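Local structure of muscarinic toxin-like protein 3 homolog (3HH7) at residues Tyr56-Arg60 / Asp61-Gln65. The protein is a homodimeric three-finger neurotoxin of king cobra venom that probably acts by inhibiting nicotinic acetylcholine receptors. Sequence-based numbering, arbitrary orientation.
Sequences YCCRR and DKCNQ
Cys58 and Cys63 are joined by the disulfide that closes the small C-terminal loop of the three-finger fold, where the chain leaves strand 52-58 and doubles back through a type II beta turn from Arg60 to Cys63. From CB of Cys58 the side chain steps to SG, which lies between the backbone N and the carbonyl carbon (chi1 59°). This SG bonds SG of Cys63 at 2.0 Å. Cys63 has nearly the same first torsion, and the chi3 of 90° is near the relaxed value for a disulfide, so the small ring closes without strain in that torsion. Beyond the bond, SG of Cys58 also lies 4.0 Å from CB of Asn64, whose OD1 accepts from Tyr4 N and whose ND2 donates to Tyr25 O, tying the loop to strands 2-4 and 23-31. A water donates to both Arg59 O and Asp61 OD1, and the latter also accepts from Lys2 N. Residues 56-58 pair antiparallel with a strand of the second subunit, and Tyr56 packs on Tyr56 of that subunit. The ring of Tyr56 turns its edge to the loop, with CE2 3.6 Å from Cys63 O. One water joins Tyr56 OH to that same carbonyl oxygen, donating to Cys63 O at 2.7 Å.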
loop_
_atom_site.group_PDB
_atom_site.type_symbol
_atom_site.label_atom_id
_atom_site.label_comp_id
_atom_site.label_asym_id
_atom_site.label_seq_id
_atom_site.Cartn_x
_atom_site.Cartn_y
_atom_site.Cartn_z
ATOM N N TYR A 56 -0.655 -0.301 2.834
ATOM C CA TYR A 56 0.610 -0.770 2.305
ATOM C C TYR A 56 0.617 -2.279 2.309
ATOM O O TYR A 56 0.330 -2.894 3.350
ATOM C CB TYR A 56 1.766 -0.235 3.165
ATOM C CG TYR A 56 3.144 -0.660 2.703
ATOM C CD1 TYR A 56 3.588 -0.397 1.405
ATOM C CD2 TYR A 56 4.002 -1.303 3.576
ATOM C CE1 TYR A 56 4.870 -0.784 0.982
ATOM C CE2 TYR A 56 5.271 -1.690 3.177
ATOM C CZ TYR A 56 5.703 -1.418 1.891
ATOM O OH TYR A 56 6.980 -1.817 1.528
ATOM N N CYS A 57 0.916 -2.872 1.154
ATOM C CA CYS A 57 0.925 -4.320 0.974
ATOM C C CYS A 57 2.288 -4.709 0.447
ATOM O O CYS A 57 2.757 -4.123 -0.512
ATOM C CB CYS A 57 -0.176 -4.774 -0.002
ATOM S SG CYS A 57 -1.815 -4.424 0.652
ATOM N N CYS A 58 2.917 -5.687 1.087
ATOM C CA CYS A 58 4.304 -6.006 0.806
ATOM C C CYS A 58 4.572 -7.479 1.085
ATOM O O CYS A 58 3.848 -8.122 1.860
ATOM C CB CYS A 58 5.209 -5.083 1.627
ATOM S SG CYS A 58 4.963 -5.204 3.413
ATOM N N ARG A 59 5.610 -8.015 0.437
ATOM C CA ARG A 59 5.882 -9.457 0.485
ATOM C C ARG A 59 6.987 -9.923 1.443
ATOM O O ARG A 59 6.940 -11.056 1.911
ATOM C CB ARG A 59 6.191 -9.991 -0.918
ATOM C CG ARG A 59 5.022 -9.929 -1.850
ATOM C CD ARG A 59 5.226 -10.858 -3.016
ATOM N NE ARG A 59 4.083 -10.766 -3.911
ATOM C CZ ARG A 59 2.963 -11.468 -3.773
ATOM N NH1 ARG A 59 2.825 -12.335 -2.779
ATOM N NH2 ARG A 59 1.971 -11.296 -4.642
ATOM N N ARG A 60 7.968 -9.077 1.726
ATOM C CA ARG A 60 9.124 -9.556 2.498
ATOM C C ARG A 60 8.751 -9.759 3.972
ATOM O O ARG A 60 7.881 -9.065 4.499
ATOM C CB ARG A 60 10.299 -8.594 2.347
ATOM C CG ARG A 60 10.748 -8.401 0.892
ATOM C CD ARG A 60 11.384 -9.656 0.278
ATOM N NE ARG A 60 12.585 -10.050 1.010
ATOM C CZ ARG A 60 13.784 -9.503 0.815
ATOM N NH1 ARG A 60 13.949 -8.544 -0.092
ATOM N NH2 ARG A 60 14.815 -9.898 1.552
ATOM N N ASP A 61 9.388 -10.723 4.634
ATOM C CA ASP A 61 9.141 -10.937 6.052
ATOM C C ASP A 61 9.353 -9.656 6.843
ATOM O O ASP A 61 10.350 -8.961 6.646
ATOM C CB ASP A 61 10.055 -12.031 6.598
ATOM C CG ASP A 61 9.529 -13.424 6.320
ATOM O OD1 ASP A 61 8.589 -13.574 5.508
ATOM O OD2 ASP A 61 10.082 -14.363 6.911
ATOM N N LYS A 62 8.391 -9.341 7.719
ATOM C CA LYS A 62 8.460 -8.151 8.571
ATOM C C LYS A 62 8.504 -6.847 7.783
ATOM O O LYS A 62 9.018 -5.841 8.252
ATOM C CB LYS A 62 9.637 -8.251 9.559
ATOM C CG LYS A 62 9.403 -9.302 10.624
ATOM C CD LYS A 62 10.537 -9.302 11.640
ATOM C CE LYS A 62 10.128 -10.063 12.891
ATOM N NZ LYS A 62 9.212 -9.260 13.741
ATOM N N CYS A 63 7.944 -6.857 6.577
ATOM C CA CYS A 63 7.981 -5.665 5.734
ATOM C C CYS A 63 6.967 -4.591 6.159
ATOM O O CYS A 63 7.057 -3.420 5.739
ATOM C CB CYS A 63 7.764 -6.043 4.263
ATOM S SG CYS A 63 6.144 -6.797 3.895
ATOM N N ASN A 64 5.988 -5.006 6.965
ATOM C CA ASN A 64 4.835 -4.160 7.311
ATOM C C ASN A 64 4.875 -3.549 8.723
ATOM O O ASN A 64 3.836 -3.398 9.367
ATOM C CB ASN A 64 3.538 -4.969 7.139
ATOM C CG ASN A 64 3.413 -6.105 8.150
ATOM O OD1 ASN A 64 4.417 -6.681 8.591
ATOM N ND2 ASN A 64 2.172 -6.436 8.523
ATOM N N GLN A 65 6.070 -3.186 9.196
ATOM C CA GLN A 65 6.195 -2.520 10.495
ATOM C C GLN A 65 5.457 -1.195 10.485
ATOM O O GLN A 65 4.744 -0.927 11.456
ATOM C CB GLN A 65 7.652 -2.304 10.881
ATOM C CG GLN A 65 7.798 -1.950 12.345
ATOM C CD GLN A 65 9.206 -1.575 12.696
ATOM O OE1 GLN A 65 9.733 -0.584 12.204
ATOM N NE2 GLN A 65 9.828 -2.371 13.552
ATOM O OXT GLN A 65 5.595 -0.421 9.524
HETATM O O HOH W 1 8.676 -2.661 3.691
HETATM O O HOH W 2 8.032 -13.357 2.886
#